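Long-range contacts in putative NADH dehydrogenase/NAD(P)H nitroreductase (Bacteroides thetaiotaomicron VPI-5482, PDB 3KWK), which binds flavin mononucleotide and is probably an oxidoreductase of the nitroreductase family: residues T24-G29 with Y154-E159; D36-A41 with L109-S114. One frame throughout, in Å; residues are numbered along the deposited sequence. Where two conformers were deposited one is given.

In the fold
From the N terminus, the chain leaves helix 11-18, passes through residues that bind the flavin and enters loop 24-29, one half of interaction 1. Helix 32-43 follows and supplies residues 36-41 to interaction 2, which closes when helix 97-114 arrives 68 residues later. The wider loop of interaction 1 shuts only after strand 144-153, when residues 154-159 return to 24-29, so interaction 2 lies wholly within it. The two do not touch: their centres are 16 Å apart and their nearest atoms about 5 Å. Interaction 1 ties two surface loops together, whereas interaction 2 joins two helices in a buried contact that also borders the second subunit.

Interaction 1 (T24-G29 with Y154-E159); sequences TYLNKG and YPATKE
Tyr-25 and Pro-155 form a single beta bridge, their CA atoms 4.5 Å apart, between two loop segments whose end-to-end directions differ by 150°. This isolated bridge links the loop after strand 144-153 to the one before helix 32-43 in the nitroreductase fold. Leu-26 N donates to Tyr-154 O over 2.8 Å, and Ala-156 N donates to Thr-24 O. Proline, which has no N-H to offer, suits the position between these two bonds.

Side chains extend the grip on both flanks. Leu-26 lays its branches over the returning backbone, CD1 facing Tyr-154 CB and CD2 reaching Ala-156. Ala-156 CB, a lone methyl, sits 3.6 Å from Thr-24 OG1. That hydroxyl, placed between the backbone N and the carbonyl carbon (chi1 58°), binds two waters: one accepts from Thr-157 N, the other meets Thr-157 OG1. At the far end, the Lys-28 chain bends at chi3 (-53°) and brings its NZ over the face of the Tyr-154 ring, 4.7 Å from the centroid, a cation-pi contact suited to a long flexible amine on the surface. Gly-29 O lies in the plane of the same ring at its edge, 3.5 Å from Tyr-154 CE2. The ring's hydroxyl is hydrogen-bonded to Glu-31 and Lys-34, which should limit how the ring can move. A third water accepts from Tyr-154 N and donates to both Leu-26 O and Lys-28 O, each 2.8 Å away.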
loop_
_atom_site.group_PDB
_atom_site.type_symbol
_atom_site.label_atom_id
_atom_site.label_comp_id
_atom_site.label_asym_id
_atom_site.label_seq_id
_atom_site.Cartn_x
_atom_site.Cartn_y
_atom_site.Cartn_z
ATOM N N THR A 24 9.375 1.250 19.223
ATOM C CA THR A 24 9.326 1.458 20.672
ATOM C C THR A 24 8.274 2.510 20.972
ATOM O O THR A 24 8.093 3.470 20.219
ATOM C CB THR A 24 10.663 1.888 21.254
ATOM O OG1 THR A 24 11.086 3.094 20.620
ATOM C CG2 THR A 24 11.770 0.778 21.141
ATOM N N TYR A 25 7.540 2.304 22.064
ATOM C CA TYR A 25 6.356 3.075 22.409
ATOM C C TYR A 25 6.362 3.493 23.864
ATOM O O TYR A 25 6.828 2.766 24.751
ATOM C CB TYR A 25 5.053 2.309 22.108
ATOM C CG TYR A 25 5.134 1.568 20.810
ATOM C CD1 TYR A 25 5.080 2.238 19.587
ATOM C CD2 TYR A 25 5.307 0.171 20.798
ATOM C CE1 TYR A 25 5.210 1.556 18.383
ATOM C CE2 TYR A 25 5.470 -0.490 19.623
ATOM C CZ TYR A 25 5.442 0.173 18.413
ATOM O OH TYR A 25 5.620 -0.565 17.236
ATOM N N LEU A 26 5.794 4.666 24.119
ATOM C CA LEU A 26 5.556 5.073 25.479
ATOM C C LEU A 26 4.503 4.167 26.095
ATOM O O LEU A 26 3.665 3.585 25.393
ATOM C CB LEU A 26 5.025 6.495 25.508
ATOM C CG LEU A 26 5.934 7.593 24.972
ATOM C CD1 LEU A 26 5.204 8.971 24.970
ATOM C CD2 LEU A 26 7.159 7.682 25.849
ATOM N N ASN A 27 4.543 4.070 27.418
ATOM C CA ASN A 27 3.591 3.272 28.152
ATOM C C ASN A 27 2.346 4.114 28.410
ATOM O O ASN A 27 2.151 4.650 29.510
ATOM C CB ASN A 27 4.209 2.828 29.476
ATOM C CG ASN A 27 3.284 1.938 30.276
ATOM O OD1 ASN A 27 2.357 1.345 29.733
ATOM N ND2 ASN A 27 3.527 1.860 31.592
ATOM N N LYS A 28 1.536 4.264 27.376
ATOM C CA LYS A 28 0.330 5.057 27.457
ATOM C C LYS A 28 -0.629 4.647 26.398
ATOM O O LYS A 28 -0.229 4.193 25.335
ATOM C CB LYS A 28 0.603 6.540 27.401
ATOM C CG LYS A 28 1.208 6.996 26.192
ATOM C CD LYS A 28 1.305 8.555 26.177
ATOM C CE LYS A 28 -0.038 9.217 26.442
ATOM N NZ LYS A 28 -0.107 10.635 25.970
ATOM N N GLY A 29 -1.918 4.738 26.691
ATOM C CA GLY A 29 -2.877 4.289 25.766
ATOM C C GLY A 29 -3.049 5.191 24.569
ATOM O O GLY A 29 -2.605 6.344 24.561
ATOM N N TYR A 154 2.242 5.650 20.944
ATOM C CA TYR A 154 2.954 6.909 20.868
ATOM C C TYR A 154 4.457 6.574 20.816
ATOM O O TYR A 154 4.944 5.825 21.673
ATOM C CB TYR A 154 2.623 7.800 22.058
ATOM C CG TYR A 154 1.265 8.436 21.854
ATOM C CD1 TYR A 154 1.142 9.483 20.990
ATOM C CD2 TYR A 154 0.095 7.911 22.423
ATOM C CE1 TYR A 154 -0.114 10.086 20.752
ATOM C CE2 TYR A 154 -1.143 8.484 22.181
ATOM C CZ TYR A 154 -1.239 9.569 21.361
ATOM O OH TYR A 154 -2.442 10.176 21.073
ATOM N N PRO A 155 5.214 7.149 19.869
ATOM C CA PRO A 155 6.660 6.804 19.811
ATOM C C PRO A 155 7.376 7.119 21.142
ATOM O O PRO A 155 7.082 8.136 21.787
ATOM C CB PRO A 155 7.195 7.728 18.728
ATOM C CG PRO A 155 5.997 7.941 17.811
ATOM C CD PRO A 155 4.787 8.005 18.760
ATOM N N ALA A 156 8.303 6.245 21.543
ATOM C CA ALA A 156 9.132 6.460 22.708
ATOM C C ALA A 156 10.289 7.412 22.410
ATOM O O ALA A 156 10.725 8.151 23.282
ATOM C CB ALA A 156 9.695 5.138 23.194
ATOM N N THR A 157 10.775 7.367 21.167
ATOM C CA THR A 157 11.972 8.148 20.758
ATOM C C THR A 157 11.777 8.649 19.333
ATOM O O THR A 157 11.875 7.857 18.393
ATOM C CB THR A 157 13.279 7.321 20.865
ATOM O OG1 THR A 157 13.434 6.800 22.175
ATOM C CG2 THR A 157 14.512 8.251 20.568
ATOM N N LYS A 158 11.447 9.916 19.127
ATOM C CA LYS A 158 11.169 10.356 17.765
ATOM C C LYS A 158 12.411 10.234 16.894
ATOM O O LYS A 158 13.530 10.492 17.346
ATOM C CB LYS A 158 10.652 11.780 17.768
ATOM C CG LYS A 158 9.843 12.166 16.525
ATOM C CD LYS A 158 9.263 13.560 16.717
ATOM C CE LYS A 158 8.467 14.095 15.527
ATOM N NZ LYS A 158 7.150 13.435 15.299
ATOM N N GLU A 159 12.212 9.869 15.629
ATOM C CA GLU A 159 13.344 9.667 14.714
ATOM C C GLU A 159 13.053 10.325 13.406
ATOM O O GLU A 159 11.900 10.619 13.089
ATOM C CB GLU A 159 13.650 8.184 14.546
ATOM C CG GLU A 159 12.542 7.351 13.972
ATOM C CD GLU A 159 12.702 5.876 14.320
ATOM O OE1 GLU A 159 13.834 5.355 14.147
ATOM O OE2 GLU A 159 11.722 5.256 14.794
HETATM O O HOH W 1 10.201 5.399 19.192
HETATM O O HOH W 2 13.040 4.126 22.199
HETATM O O HOH W 3 1.759 4.135 23.401
#

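Interaction 2 (D36-A41 with L109-S114); sequences DLMLRA and LLAAES
Ala-111 CB is the central bump of this contact, pressing against helix 36-41 between Met-38 and Ala-41. Ala-111 CB meets Ala-41 CB at 3.6 Å, methyl against methyl, and lies 3.9 Å from Met-38 CA, so it fills the shallow dip between two residues one turn apart. Alanine suits position 111 because a single methyl lets the backbones approach, the CA atoms of Met-38 and Ala-111 being 5.4 Å apart and the segment axes 8.7 Å; at Ala-41 it suits the direct methyl-to-methyl contact.

Met-38, deposited as selenomethionine, makes the longer projection. With chi1 at -71° the chain turns away from its carbonyl carbon, and Met-38 CG passes Ala-111 CB at 4.1 Å. The chain then bends at chi3 (67°), and Met-38 CE settles 3.9 Å from Ala-112 CB. A flexible, unbranched side chain can follow the neighbouring helix in this way, and it also packs on Met-115 and Leu-117.

The axes of segments 36-41 and 109-114 make 146° between their N-to-C directions, roughly antiparallel; their helices belong to the alpha-beta core of the nitroreductase fold. There helix 97-114 also packs on strand 118-123, where Ala-112 touches Ala-119, and helix 32-43 reaches strand 54-59 through Leu-39. Ala-111 additionally packs on Leu-13 of the second subunit, which puts the helix pair at the dimer interface.

Beyond the methyls, Ser-114 OG donates to Ala-111 O over 2.7 Å, so a polar side chain is turned back onto its own helix; Ser-114 OG is also hydrogen-bonded to Asn-10 of the second subunit.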
loop_
_atom_site.group_PDB
_atom_site.type_symbol
_atom_site.label_atom_id
_atom_site.label_comp_id
_atom_site.label_asym_id
_atom_site.label_seq_id
_atom_site.Cartn_x
_atom_site.Cartn_y
_atom_site.Cartn_z
ATOM N N ASP A 36 -10.098 3.958 15.590
ATOM C CA ASP A 36 -11.224 3.894 14.640
ATOM C C ASP A 36 -10.871 4.487 13.278
ATOM O O ASP A 36 -11.159 3.897 12.244
ATOM C CB ASP A 36 -12.462 4.574 15.219
ATOM C CG ASP A 36 -13.019 3.907 16.518
ATOM O OD1 ASP A 36 -12.737 2.720 16.757
ATOM O OD2 ASP A 36 -13.763 4.604 17.313
ATOM N N LEU A 37 -10.168 5.624 13.298
ATOM C CA LEU A 37 -9.740 6.280 12.066
ATOM C C LEU A 37 -8.674 5.485 11.313
ATOM O O LEU A 37 -8.655 5.469 10.085
ATOM C CB LEU A 37 -9.297 7.720 12.363
ATOM C CG LEU A 37 -10.445 8.713 12.570
ATOM C CD1 LEU A 37 -9.944 10.007 13.280
ATOM C CD2 LEU A 37 -11.116 9.055 11.236
HETATM N N MSE A 38 -7.774 4.834 12.038
HETATM C CA MSE A 38 -6.786 3.940 11.379
HETATM C C MSE A 38 -7.533 2.831 10.618
HETATM O O MSE A 38 -7.166 2.497 9.501
HETATM C CB MSE A 38 -5.822 3.350 12.419
HETATM C CG MSE A 38 -4.890 4.358 12.937
HETATM SE SE MSE A 38 -3.870 3.687 14.522
HETATM C CE MSE A 38 -2.975 2.473 13.536
ATOM N N LEU A 39 -8.525 2.201 11.242
ATOM C CA LEU A 39 -9.307 1.135 10.589
ATOM C C LEU A 39 -10.073 1.668 9.372
ATOM O O LEU A 39 -10.076 1.014 8.309
ATOM C CB LEU A 39 -10.252 0.488 11.620
ATOM C CG LEU A 39 -9.529 -0.271 12.754
ATOM C CD1 LEU A 39 -10.491 -0.539 13.906
ATOM C CD2 LEU A 39 -8.949 -1.561 12.278
ATOM N N ARG A 40 -10.696 2.835 9.506
ATOM C CA ARG A 40 -11.371 3.455 8.381
ATOM C C ARG A 40 -10.400 3.739 7.249
ATOM O O ARG A 40 -10.745 3.568 6.067
ATOM C CB ARG A 40 -12.056 4.734 8.835
ATOM C CG ARG A 40 -12.848 5.474 7.795
ATOM C CD ARG A 40 -13.532 6.651 8.463
ATOM N NE ARG A 40 -14.906 6.329 8.871
ATOM C CZ ARG A 40 -15.238 5.664 9.984
ATOM N NH1 ARG A 40 -14.305 5.258 10.838
ATOM N NH2 ARG A 40 -16.516 5.412 10.255
ATOM N N ALA A 41 -9.177 4.161 7.595
ATOM C CA ALA A 41 -8.165 4.376 6.606
ATOM C C ALA A 41 -7.816 3.059 5.844
ATOM O O ALA A 41 -7.783 3.009 4.599
ATOM C CB ALA A 41 -6.862 5.012 7.212
ATOM N N LEU A 109 -0.625 2.625 8.267
ATOM C CA LEU A 109 0.655 3.256 8.697
ATOM C C LEU A 109 0.653 4.770 8.493
ATOM O O LEU A 109 1.081 5.524 9.374
ATOM C CB LEU A 109 1.816 2.647 7.915
ATOM C CG LEU A 109 2.092 1.141 8.084
ATOM C CD1 LEU A 109 3.294 0.685 7.151
ATOM C CD2 LEU A 109 2.355 0.767 9.555
ATOM N N LEU A 110 0.080 5.217 7.385
ATOM C CA LEU A 110 -0.007 6.637 7.072
ATOM C C LEU A 110 -0.942 7.336 8.061
ATOM O O LEU A 110 -0.632 8.416 8.606
ATOM C CB LEU A 110 -0.406 6.857 5.622
ATOM C CG LEU A 110 0.614 6.503 4.582
ATOM C CD1 LEU A 110 -0.021 6.631 3.173
ATOM C CD2 LEU A 110 1.788 7.410 4.690
ATOM N N ALA A 111 -2.077 6.703 8.359
ATOM C CA ALA A 111 -3.025 7.221 9.317
ATOM C C ALA A 111 -2.386 7.396 10.693
ATOM O O ALA A 111 -2.517 8.453 11.331
ATOM C CB ALA A 111 -4.290 6.264 9.388
ATOM N N ALA A 112 -1.680 6.362 11.149
ATOM C CA ALA A 112 -0.956 6.411 12.418
ATOM C C ALA A 112 -0.009 7.625 12.470
ATOM O O ALA A 112 -0.066 8.425 13.402
ATOM C CB ALA A 112 -0.211 5.079 12.664
ATOM N N GLU A 113 0.816 7.761 11.443
ATOM C CA GLU A 113 1.759 8.858 11.381
ATOM C C GLU A 113 1.058 10.220 11.484
ATOM O O GLU A 113 1.525 11.140 12.185
ATOM C CB GLU A 113 2.568 8.786 10.114
ATOM C CG GLU A 113 3.635 9.891 9.947
ATOM C CD GLU A 113 4.804 9.757 10.907
ATOM O OE1 GLU A 113 5.321 8.658 11.021
ATOM O OE2 GLU A 113 5.166 10.760 11.507
ATOM N N SER A 114 -0.064 10.349 10.786
ATOM C CA SER A 114 -0.778 11.639 10.711
ATOM C C SER A 114 -1.410 12.104 12.024
ATOM O O SER A 114 -1.739 13.247 12.167
ATOM C CB SER A 114 -1.909 11.594 9.645
ATOM O OG SER A 114 -3.045 10.829 10.069
#